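Alpha/beta hydrolase (Pectobacterium atrosepticum SCRI1043, PDB 3BDV) is functionally uncharacterised but probably acts as a serine hydrolase of the alpha/beta-hydrolase fold, and binds calcium ions in the crystal. Local coordinates at residues Thr12-Gln17 with Glu182-Leu187; Glu39-His44 with Pro172-Leu177; Thr130-Asn135 with Met139-Ala144. All blocks are in the same frame, centred on the assembly; numbering follows the deposited sequence. Where two conformers were deposited one is given.

Interaction 1: residues Thr12-Gln17 with Glu182-Leu187; sequences TEVSQQ and EFSEIL. With EDO (1,2-ethanediol), chain G.
Ser184 OG lies against both methyls of Val14, 3.4 Å from CG1 and 3.5 Å from CG2 of that residue, while its hydrogen bond goes back into its own helix, to the carbonyl oxygen of Leu180, with a weaker one to that of Ala181. The contact brings together the ends of the first and last helices of this alpha/beta-hydrolase fold, 4-15 and 174-185, which lie next to each other against the parallel sheet; Val14 and Ser184 both also touch Met20 of strand 19-23. The serine torsion explains its double role. With chi1 at 65°, OG stands between the backbone N and the carbonyl carbon, where the hydroxyl can give its proton to the preceding turn and still turn its flank to the valine. A buried polar atom is thereby satisfied within the helix and meets its neighbour helix through van der Waals contact. Val14 straddles the hydroxyl with its two branches. Its CG1 also reaches Ser184 CB at 3.7 Å, whereas CG2 extends the contact along helix 174-185 to Glu185 CG, again at 3.7 Å. The glutamate side chain crosses that of the valine at about a right angle and offers it a methylene; the carboxylate beyond forms a salt bridge with Arg10, one helical turn before Val14, so this residue holds helix 4-15 by both its apolar stem and its charged end. The closest pair of CA atoms is Val14 CA and Glu185 CA, 6.2 Å apart. Within the segments, Gln17 N bonds to Val14 O, and Leu187 N to Ser184 O at 2.8 Å. Past the contact, a 1,2-ethanediol, probably from the crystallisation liquor, directs both hydroxyls at one acceptor, with O1 lying 3.1 Å from Ile186 O.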
loop_
_atom_site.group_PDB
_atom_site.type_symbol
_atom_site.label_atom_id
_atom_site.label_comp_id
_atom_site.label_asym_id
_atom_site.label_seq_id
_atom_site.Cartn_x
_atom_site.Cartn_y
_atom_site.Cartn_z
ATOM N N THR A 12 -13.414 8.097 7.861
ATOM C CA THR A 12 -13.405 9.528 8.175
ATOM C C THR A 12 -12.899 9.788 9.617
ATOM O O THR A 12 -12.057 10.650 9.837
ATOM C CB THR A 12 -14.812 10.155 7.901
ATOM O OG1 THR A 12 -15.089 10.079 6.496
ATOM C CG2 THR A 12 -14.853 11.610 8.378
ATOM N N GLU A 13 -13.325 8.982 10.585
ATOM C CA GLU A 13 -12.761 9.062 11.945
ATOM C C GLU A 13 -11.281 8.722 12.037
ATOM O O GLU A 13 -10.525 9.358 12.792
ATOM C CB GLU A 13 -13.502 8.155 12.912
ATOM C CG GLU A 13 -14.925 8.578 13.174
ATOM C CD GLU A 13 -15.001 9.953 13.818
ATOM O OE1 GLU A 13 -14.411 10.125 14.905
ATOM O OE2 GLU A 13 -15.626 10.859 13.220
ATOM N N VAL A 14 -10.856 7.685 11.323
ATOM C CA VAL A 14 -9.429 7.326 11.319
ATOM C C VAL A 14 -8.595 8.497 10.815
ATOM O O VAL A 14 -7.545 8.790 11.347
ATOM C CB VAL A 14 -9.177 6.074 10.454
ATOM C CG1 VAL A 14 -7.694 5.879 10.110
ATOM C CG2 VAL A 14 -9.778 4.804 11.158
ATOM N N SER A 15 -9.093 9.166 9.781
ATOM C CA SER A 15 -8.387 10.286 9.178
ATOM C C SER A 15 -8.228 11.501 10.091
ATOM O O SER A 15 -7.352 12.324 9.883
ATOM C CB SER A 15 -9.067 10.659 7.866
ATOM O OG SER A 15 -8.870 9.618 6.926
ATOM N N GLN A 16 -9.025 11.597 11.134
ATOM C CA GLN A 16 -8.815 12.652 12.136
ATOM C C GLN A 16 -7.451 12.533 12.832
ATOM O O GLN A 16 -6.981 13.508 13.424
ATOM C CB GLN A 16 -9.885 12.633 13.232
ATOM C CG GLN A 16 -11.318 12.509 12.769
ATOM C CD GLN A 16 -11.868 13.777 12.187
ATOM O OE1 GLN A 16 -11.268 14.393 11.305
ATOM N NE2 GLN A 16 -13.040 14.175 12.673
ATOM N N GLN A 17 -6.858 11.333 12.818
ATOM C CA GLN A 17 -5.618 11.075 13.551
ATOM C C GLN A 17 -4.469 10.406 12.778
ATOM O O GLN A 17 -3.341 10.443 13.224
ATOM C CB GLN A 17 -5.924 10.221 14.760
ATOM C CG GLN A 17 -6.780 10.909 15.824
ATOM C CD GLN A 17 -6.814 10.086 17.101
ATOM O OE1 GLN A 17 -5.778 9.806 17.687
ATOM N NE2 GLN A 17 -8.005 9.678 17.525
ATOM N N GLU A 182 -10.440 -1.681 9.461
ATOM C CA GLU A 182 -10.212 -2.625 10.545
ATOM C C GLU A 182 -8.820 -2.493 11.130
ATOM O O GLU A 182 -8.638 -2.426 12.354
ATOM C CB GLU A 182 -10.452 -4.044 10.046
ATOM C CG GLU A 182 -11.934 -4.295 9.682
ATOM C CD GLU A 182 -12.202 -5.575 8.959
ATOM O OE1 GLU A 182 -11.243 -6.320 8.758
ATOM O OE2 GLU A 182 -13.370 -5.819 8.585
ATOM N N PHE A 183 -7.847 -2.493 10.216
ATOM C CA PHE A 183 -6.399 -2.401 10.510
ATOM C C PHE A 183 -6.016 -1.074 11.089
ATOM O O PHE A 183 -5.316 -1.014 12.095
ATOM C CB PHE A 183 -5.683 -2.654 9.171
ATOM C CG PHE A 183 -4.184 -2.464 9.178
ATOM C CD1 PHE A 183 -3.370 -3.322 9.891
ATOM C CD2 PHE A 183 -3.598 -1.496 8.384
ATOM C CE1 PHE A 183 -1.984 -3.182 9.817
ATOM C CE2 PHE A 183 -2.229 -1.333 8.315
ATOM C CZ PHE A 183 -1.421 -2.142 9.007
ATOM N N SER A 184 -6.429 0.003 10.438
ATOM C CA SER A 184 -6.082 1.321 10.883
ATOM C C SER A 184 -6.683 1.706 12.204
ATOM O O SER A 184 -6.027 2.376 12.970
ATOM C CB SER A 184 -6.385 2.385 9.808
ATOM O OG SER A 184 -7.789 2.485 9.537
ATOM N N GLU A 185 -7.903 1.268 12.524
ATOM C CA GLU A 185 -8.474 1.678 13.818
ATOM C C GLU A 185 -7.590 1.282 14.989
ATOM O O GLU A 185 -7.470 2.050 15.953
ATOM C CB GLU A 185 -9.880 1.125 13.995
ATOM C CG GLU A 185 -10.866 1.827 13.119
ATOM C CD GLU A 185 -12.231 1.197 13.129
ATOM O OE1 GLU A 185 -12.326 0.053 13.574
ATOM O OE2 GLU A 185 -13.198 1.860 12.691
ATOM N N ILE A 186 -6.933 0.123 14.898
ATOM C CA ILE A 186 -6.064 -0.339 15.995
ATOM C C ILE A 186 -4.759 0.437 16.014
ATOM O O ILE A 186 -4.009 0.327 16.953
ATOM C CB ILE A 186 -5.819 -1.877 16.002
ATOM C CG1 ILE A 186 -5.246 -2.399 14.713
ATOM C CG2 ILE A 186 -7.154 -2.616 16.269
ATOM C CD1 ILE A 186 -4.662 -3.791 14.828
ATOM N N LEU A 187 -4.506 1.254 15.012
ATOM C CA LEU A 187 -3.320 2.098 15.031
ATOM C C LEU A 187 -3.595 3.530 15.463
ATOM O O LEU A 187 -2.666 4.353 15.537
ATOM C CB LEU A 187 -2.697 2.093 13.631
ATOM C CG LEU A 187 -2.339 0.730 13.024
ATOM C CD1 LEU A 187 -1.854 0.853 11.594
ATOM C CD2 LEU A 187 -1.340 -0.027 13.957
HETATM C C1 EDO G . -1.204 -1.166 17.787
HETATM O O1 EDO G . -1.222 0.192 18.309
HETATM C C2 EDO G . -1.716 -2.171 18.823
HETATM O O2 EDO G . -3.052 -1.797 19.196
#

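Interaction 2: residues Glu39-His44 with Pro172-Leu177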
loop_
_atom_site.group_PDB
_atom_site.type_symbol
_atom_site.label_atom_id
_atom_site.label_comp_id
_atom_site.label_asym_id
_atom_site.label_seq_id
_atom_site.Cartn_x
_atom_site.Cartn_y
_atom_site.Cartn_z
ATOM N N GLU A 39 -8.667 7.991 -3.737
ATOM C CA GLU A 39 -8.308 9.405 -3.721
ATOM C C GLU A 39 -9.521 10.286 -3.962
ATOM O O GLU A 39 -9.693 11.277 -3.284
ATOM C CB GLU A 39 -7.264 9.663 -4.769
ATOM C CG GLU A 39 -6.670 11.029 -4.688
ATOM C CD GLU A 39 -5.649 11.257 -5.764
ATOM O OE1 GLU A 39 -5.708 10.582 -6.846
ATOM O OE2 GLU A 39 -4.807 12.138 -5.515
ATOM N N ARG A 40 -10.341 9.951 -4.958
ATOM C CA ARG A 40 -11.592 10.684 -5.187
ATOM C C ARG A 40 -12.575 10.550 -4.012
ATOM O O ARG A 40 -13.273 11.500 -3.662
ATOM C CB ARG A 40 -12.310 10.227 -6.466
ATOM C CG ARG A 40 -11.584 10.509 -7.757
ATOM C CD ARG A 40 -12.476 10.260 -8.959
ATOM N NE ARG A 40 -12.728 8.830 -9.197
ATOM C CZ ARG A 40 -11.878 8.012 -9.826
ATOM N NH1 ARG A 40 -10.714 8.445 -10.291
ATOM N NH2 ARG A 40 -12.224 6.767 -10.018
ATOM N N ARG A 41 -12.648 9.361 -3.419
ATOM C CA ARG A 41 -13.580 9.119 -2.315
ATOM C C ARG A 41 -13.193 9.828 -0.994
ATOM O O ARG A 41 -14.082 10.290 -0.239
ATOM C CB ARG A 41 -13.715 7.602 -2.141
ATOM C CG ARG A 41 -14.770 7.175 -1.213
ATOM C CD ARG A 41 -14.893 5.709 -1.246
ATOM N NE ARG A 41 -15.883 5.206 -0.295
ATOM C CZ ARG A 41 -16.522 4.053 -0.432
ATOM N NH1 ARG A 41 -16.331 3.308 -1.502
ATOM N NH2 ARG A 41 -17.383 3.655 0.487
ATOM N N PHE A 42 -11.882 10.005 -0.780
ATOM C CA PHE A 42 -11.305 10.556 0.442
ATOM C C PHE A 42 -10.279 11.635 0.057
ATOM O O PHE A 42 -9.063 11.392 0.014
ATOM C CB PHE A 42 -10.631 9.449 1.246
ATOM C CG PHE A 42 -11.575 8.349 1.647
ATOM C CD1 PHE A 42 -12.528 8.556 2.619
ATOM C CD2 PHE A 42 -11.559 7.146 0.995
ATOM C CE1 PHE A 42 -13.449 7.558 2.964
ATOM C CE2 PHE A 42 -12.457 6.140 1.339
ATOM C CZ PHE A 42 -13.416 6.354 2.305
ATOM N N PRO A 43 -10.771 12.820 -0.301
ATOM C CA PRO A 43 -9.865 13.805 -0.892
ATOM C C PRO A 43 -8.791 14.339 0.034
ATOM O O PRO A 43 -7.871 15.035 -0.431
ATOM C CB PRO A 43 -10.815 14.936 -1.341
ATOM C CG PRO A 43 -12.184 14.386 -1.277
ATOM C CD PRO A 43 -12.161 13.296 -0.248
ATOM N N HIS A 44 -8.918 14.069 1.330
ATOM C CA HIS A 44 -7.892 14.437 2.300
ATOM C C HIS A 44 -6.746 13.408 2.320
ATOM O O HIS A 44 -5.698 13.690 2.868
ATOM C CB HIS A 44 -8.493 14.583 3.702
ATOM C CG HIS A 44 -9.422 13.460 4.077
ATOM N ND1 HIS A 44 -10.620 13.238 3.424
ATOM C CD2 HIS A 44 -9.311 12.475 5.002
ATOM C CE1 HIS A 44 -11.217 12.182 3.948
ATOM N NE2 HIS A 44 -10.445 11.703 4.908
ATOM N N PRO A 172 -13.437 0.198 -7.403
ATOM C CA PRO A 172 -13.685 0.792 -6.107
ATOM C C PRO A 172 -13.146 0.003 -4.939
ATOM O O PRO A 172 -12.891 0.587 -3.946
ATOM C CB PRO A 172 -15.210 0.846 -6.002
ATOM C CG PRO A 172 -15.706 0.375 -7.221
ATOM C CD PRO A 172 -14.686 -0.129 -8.111
ATOM N N TRP A 173 -13.094 -1.318 -5.061
ATOM C CA TRP A 173 -12.557 -2.206 -4.028
ATOM C C TRP A 173 -12.942 -1.855 -2.596
ATOM O O TRP A 173 -12.093 -1.510 -1.751
ATOM C CB TRP A 173 -11.027 -2.317 -4.167
ATOM C CG TRP A 173 -10.433 -3.564 -3.501
ATOM C CD1 TRP A 173 -11.027 -4.782 -3.300
ATOM C CD2 TRP A 173 -9.110 -3.670 -2.949
ATOM N NE1 TRP A 173 -10.147 -5.639 -2.685
ATOM C CE2 TRP A 173 -8.979 -4.974 -2.437
ATOM C CE3 TRP A 173 -8.021 -2.796 -2.870
ATOM C CZ2 TRP A 173 -7.810 -5.418 -1.839
ATOM C CZ3 TRP A 173 -6.876 -3.205 -2.233
ATOM C CH2 TRP A 173 -6.766 -4.512 -1.740
ATOM N N GLU A 174 -14.233 -1.995 -2.326
ATOM C CA GLU A 174 -14.742 -1.780 -0.991
ATOM C C GLU A 174 -14.125 -2.750 0.012
ATOM O O GLU A 174 -13.928 -2.367 1.185
ATOM C CB GLU A 174 -16.258 -1.873 -0.994
ATOM C CG GLU A 174 -16.888 -0.707 -1.699
ATOM C CD GLU A 174 -17.878 0.043 -0.854
ATOM O OE1 GLU A 174 -18.236 -0.431 0.242
ATOM O OE2 GLU A 174 -18.306 1.121 -1.283
ATOM N N TYR A 175 -13.805 -3.980 -0.409
ATOM C CA TYR A 175 -13.194 -4.940 0.523
ATOM C C TYR A 175 -11.849 -4.425 1.030
ATOM O O TYR A 175 -11.553 -4.549 2.229
ATOM C CB TYR A 175 -13.039 -6.371 -0.063
ATOM C CG TYR A 175 -12.576 -7.343 1.016
ATOM C CD1 TYR A 175 -13.455 -7.785 2.000
ATOM C CD2 TYR A 175 -11.261 -7.778 1.071
ATOM C CE1 TYR A 175 -13.035 -8.645 3.001
ATOM C CE2 TYR A 175 -10.840 -8.648 2.067
ATOM C CZ TYR A 175 -11.722 -9.057 3.032
ATOM O OH TYR A 175 -11.271 -9.876 4.056
ATOM N N GLY A 176 -11.035 -3.836 0.154
ATOM C CA GLY A 176 -9.795 -3.213 0.609
ATOM C C GLY A 176 -10.004 -2.073 1.605
ATOM O O GLY A 176 -9.282 -1.935 2.613
ATOM N N LEU A 177 -10.980 -1.219 1.330
ATOM C CA LEU A 177 -11.349 -0.170 2.262
ATOM C C LEU A 177 -11.827 -0.703 3.593
ATOM O O LEU A 177 -11.472 -0.172 4.646
ATOM C CB LEU A 177 -12.436 0.704 1.637
ATOM C CG LEU A 177 -12.013 1.615 0.497
ATOM C CD1 LEU A 177 -13.265 2.318 -0.013
ATOM C CD2 LEU A 177 -10.894 2.645 0.940
HETATM O O HOH W 1 -14.107 3.252 -3.591
#
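The guanidinium of Arg41 carries Leu177 CD1 over one face, 3.4 Å above its plane and toward the rim, and meets Glu174 OE2 and a water at its edge. NH1 and NH2 of Arg41 grip that oxygen end-on, at 3.0 Å and 3.2 Å from Glu174 OE2, in a salt bridge. Both bonds lie close to the guanidinium plane but come down on OE2 from one face of the carboxylate, the two planes being 57° apart. The Phe42 ring has CG of Arg41 over one face, stacks with Trp45, and is approached obliquely by Leu177 CD2, 3.8 Å from Phe42 CE2. In this alpha/beta-hydrolase fold the contact ties the end of helix 34-41 to the start of helix 174-185, where Trp173 holds the N-cap position. Helix 4-15 takes part from the side: Arg41 NE forms a salt bridge with Asp8, and Thr4 OG1 is a further donor to Glu174 OE2. Arg41 is extended from CG to NE, with CG anti to the backbone N (chi1 -171°), which carries its charge across to the other helix. The water accepts from Arg41 NH1 at 3.1 Å and donates to Pro172 O, a carbonyl also bonded by Trp38 NE1.

Interaction 3: residues Thr130-Asn135 with Met139-Ala144; sequences TFASHN and MSFTRA
His134 and Phe141 form an offset stack, their ring centroids 4.0 Å apart and their planes tilted by 15°. The imidazole NE2 sits above the centre of the phenyl ring, and Phe141 CB adds a CH-pi contact over the histidine face. His134 NE2 is also hydrogen-bonded to Asp157 OD2, which holds the imidazole over its partner. The apolar contacts lie deeper: Ala132 CB meets Ala144 CB at 3.4 Å, tighter than usual for two carbons, and touches Phe141 CD1 at 3.9 Å. These methyls set helix 141-151 against strand 128-132 in the beta-alpha-beta crossover that leads on to strand 154-157, whose Leu155 is touched by both Ala132 and Phe141. Polar links between the segments run through water. One water donates to Ser133 O (2.7 Å) and to Met139 O, the latter in a selenomethionine; another donates to His134 O and accepts from Phe141 N at 2.8 Å, serving an amide of the first helical turn. Each segment also braces its own bend. Ser140, the N-cap, accepts from Arg143 N at its OG, 3.2 Å away, while Ser133 OG accepts from Asn135 N in an ST turn and is bonded to Ala161 N and Gly162 O.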
loop_
_atom_site.group_PDB
_atom_site.type_symbol
_atom_site.label_atom_id
_atom_site.label_comp_id
_atom_site.label_asym_id
_atom_site.label_seq_id
_atom_site.Cartn_x
_atom_site.Cartn_y
_atom_site.Cartn_z
ATOM N N THR A 130 -0.711 -7.444 3.912
ATOM C CA THR A 130 -0.341 -7.753 2.532
ATOM C C THR A 130 -1.501 -8.445 1.829
ATOM O O THR A 130 -2.042 -9.400 2.376
ATOM C CB THR A 130 0.918 -8.629 2.453
ATOM O OG1 THR A 130 2.021 -7.906 3.025
ATOM C CG2 THR A 130 1.289 -9.008 0.971
ATOM N N PHE A 131 -1.857 -7.982 0.641
ATOM C CA PHE A 131 -2.940 -8.593 -0.138
ATOM C C PHE A 131 -2.281 -9.239 -1.355
ATOM O O PHE A 131 -1.485 -8.586 -2.053
ATOM C CB PHE A 131 -3.921 -7.535 -0.631
ATOM C CG PHE A 131 -4.674 -6.872 0.475
ATOM C CD1 PHE A 131 -4.099 -5.899 1.248
ATOM C CD2 PHE A 131 -5.984 -7.210 0.732
ATOM C CE1 PHE A 131 -4.802 -5.317 2.296
ATOM C CE2 PHE A 131 -6.679 -6.613 1.768
ATOM C CZ PHE A 131 -6.093 -5.685 2.553
ATOM N N ALA A 132 -2.584 -10.511 -1.574
ATOM C CA ALA A 132 -1.920 -11.314 -2.616
ATOM C C ALA A 132 -2.960 -12.004 -3.480
ATOM O O ALA A 132 -3.908 -12.543 -2.991
ATOM C CB ALA A 132 -0.980 -12.320 -1.982
ATOM N N SER A 133 -2.736 -11.983 -4.791
ATOM C CA SER A 133 -3.588 -12.656 -5.784
ATOM C C SER A 133 -2.949 -14.003 -6.230
ATOM O O SER A 133 -1.712 -14.194 -6.133
ATOM C CB SER A 133 -3.760 -11.707 -6.974
ATOM O OG SER A 133 -4.295 -12.355 -8.095
ATOM N N HIS A 134 -3.797 -14.935 -6.691
ATOM C CA HIS A 134 -3.264 -16.185 -7.201
ATOM C C HIS A 134 -2.867 -16.139 -8.673
ATOM O O HIS A 134 -2.322 -17.113 -9.160
ATOM C CB HIS A 134 -4.256 -17.329 -7.036
ATOM C CG HIS A 134 -4.336 -17.829 -5.648
ATOM N ND1 HIS A 134 -3.708 -18.990 -5.250
ATOM C CD2 HIS A 134 -4.884 -17.279 -4.540
ATOM C CE1 HIS A 134 -3.921 -19.157 -3.952
ATOM N NE2 HIS A 134 -4.665 -18.161 -3.509
ATOM N N ASN A 135 -3.232 -15.075 -9.385
ATOM C CA ASN A 135 -2.840 -14.873 -10.808
ATOM C C ASN A 135 -2.303 -13.474 -11.121
ATOM O O ASN A 135 -2.646 -12.832 -12.121
ATOM C CB ASN A 135 -3.933 -15.294 -11.768
ATOM C CG ASN A 135 -5.159 -14.412 -11.712
ATOM O OD1 ASN A 135 -5.406 -13.711 -10.717
ATOM N ND2 ASN A 135 -5.967 -14.474 -12.779
HETATM N N MSE A 139 3.944 -11.648 -8.978
HETATM C CA MSE A 139 4.166 -12.310 -7.698
HETATM C C MSE A 139 3.321 -13.560 -7.550
HETATM O O MSE A 139 2.100 -13.489 -7.594
HETATM C CB MSE A 139 3.902 -11.320 -6.539
HETATM C CG MSE A 139 4.082 -11.884 -5.135
HETATM SE SE MSE A 139 5.876 -12.147 -4.565
HETATM C CE MSE A 139 6.207 -10.433 -3.640
ATOM N N SER A 140 3.962 -14.722 -7.425
ATOM C CA SER A 140 3.181 -15.968 -7.219
ATOM C C SER A 140 2.608 -15.926 -5.822
ATOM O O SER A 140 3.172 -15.290 -4.920
ATOM C CB SER A 140 4.009 -17.257 -7.365
ATOM O OG SER A 140 4.986 -17.407 -6.362
ATOM N N PHE A 141 1.497 -16.616 -5.624
ATOM C CA PHE A 141 0.909 -16.651 -4.287
ATOM C C PHE A 141 1.831 -17.271 -3.238
ATOM O O PHE A 141 1.935 -16.777 -2.106
ATOM C CB PHE A 141 -0.443 -17.361 -4.302
ATOM C CG PHE A 141 -1.131 -17.294 -2.986
ATOM C CD1 PHE A 141 -1.735 -16.121 -2.594
ATOM C CD2 PHE A 141 -1.110 -18.369 -2.114
ATOM C CE1 PHE A 141 -2.353 -16.018 -1.336
ATOM C CE2 PHE A 141 -1.705 -18.284 -0.865
ATOM C CZ PHE A 141 -2.322 -17.110 -0.474
ATOM N N THR A 142 2.547 -18.335 -3.590
ATOM C CA THR A 142 3.392 -18.984 -2.592
ATOM C C THR A 142 4.537 -18.059 -2.211
ATOM O O THR A 142 4.933 -18.039 -1.050
ATOM C CB THR A 142 3.816 -20.411 -3.005
ATOM O OG1 THR A 142 4.548 -20.353 -4.211
ATOM C CG2 THR A 142 2.580 -21.291 -3.218
ATOM N N ARG A 143 5.029 -17.257 -3.157
ATOM C CA ARG A 143 6.070 -16.295 -2.828
ATOM C C ARG A 143 5.534 -15.134 -2.028
ATOM O O ARG A 143 6.262 -14.578 -1.189
ATOM C CB ARG A 143 6.817 -15.786 -4.069
ATOM C CG ARG A 143 7.739 -16.805 -4.642
ATOM C CD ARG A 143 8.924 -17.114 -3.782
ATOM N NE ARG A 143 9.855 -15.994 -3.735
ATOM C CZ ARG A 143 11.015 -15.994 -3.104
ATOM N NH1 ARG A 143 11.371 -17.022 -2.387
ATOM N NH2 ARG A 143 11.813 -14.921 -3.181
ATOM N N ALA A 144 4.292 -14.740 -2.297
ATOM C CA ALA A 144 3.609 -13.742 -1.441
ATOM C C ALA A 144 3.573 -14.244 0.000
ATOM O O ALA A 144 3.927 -13.481 0.936
ATOM C CB ALA A 144 2.178 -13.448 -1.929
HETATM O O HOH W 2 -0.146 -14.808 -8.264
HETATM O O HOH W 3 0.542 -12.943 -5.178
HETATM O O HOH W 4 0.167 -17.851 -7.783
#

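Overall arrangement
Interactions 1 and 2 hold opposite ends of helix 174-185, with centres about 14 Å apart; helix 4-15 supplies one side of interaction 1 and borders interaction 2, and Ser15 of one packs against His44 of the other. Their chemistry differs with burial: interaction 1 is small, buried and apolar across the helices, whereas interaction 2, only partly buried, adds a salt bridge and a water to its leucine packing. Interaction 3 stands apart, about 26 Å from interaction 1 between centres, and joins a strand to the helix that soon follows it, with alanines inside, stacked rings toward the surface and waters in the turn. Trp173 packing on Phe131 connects it to interaction 2.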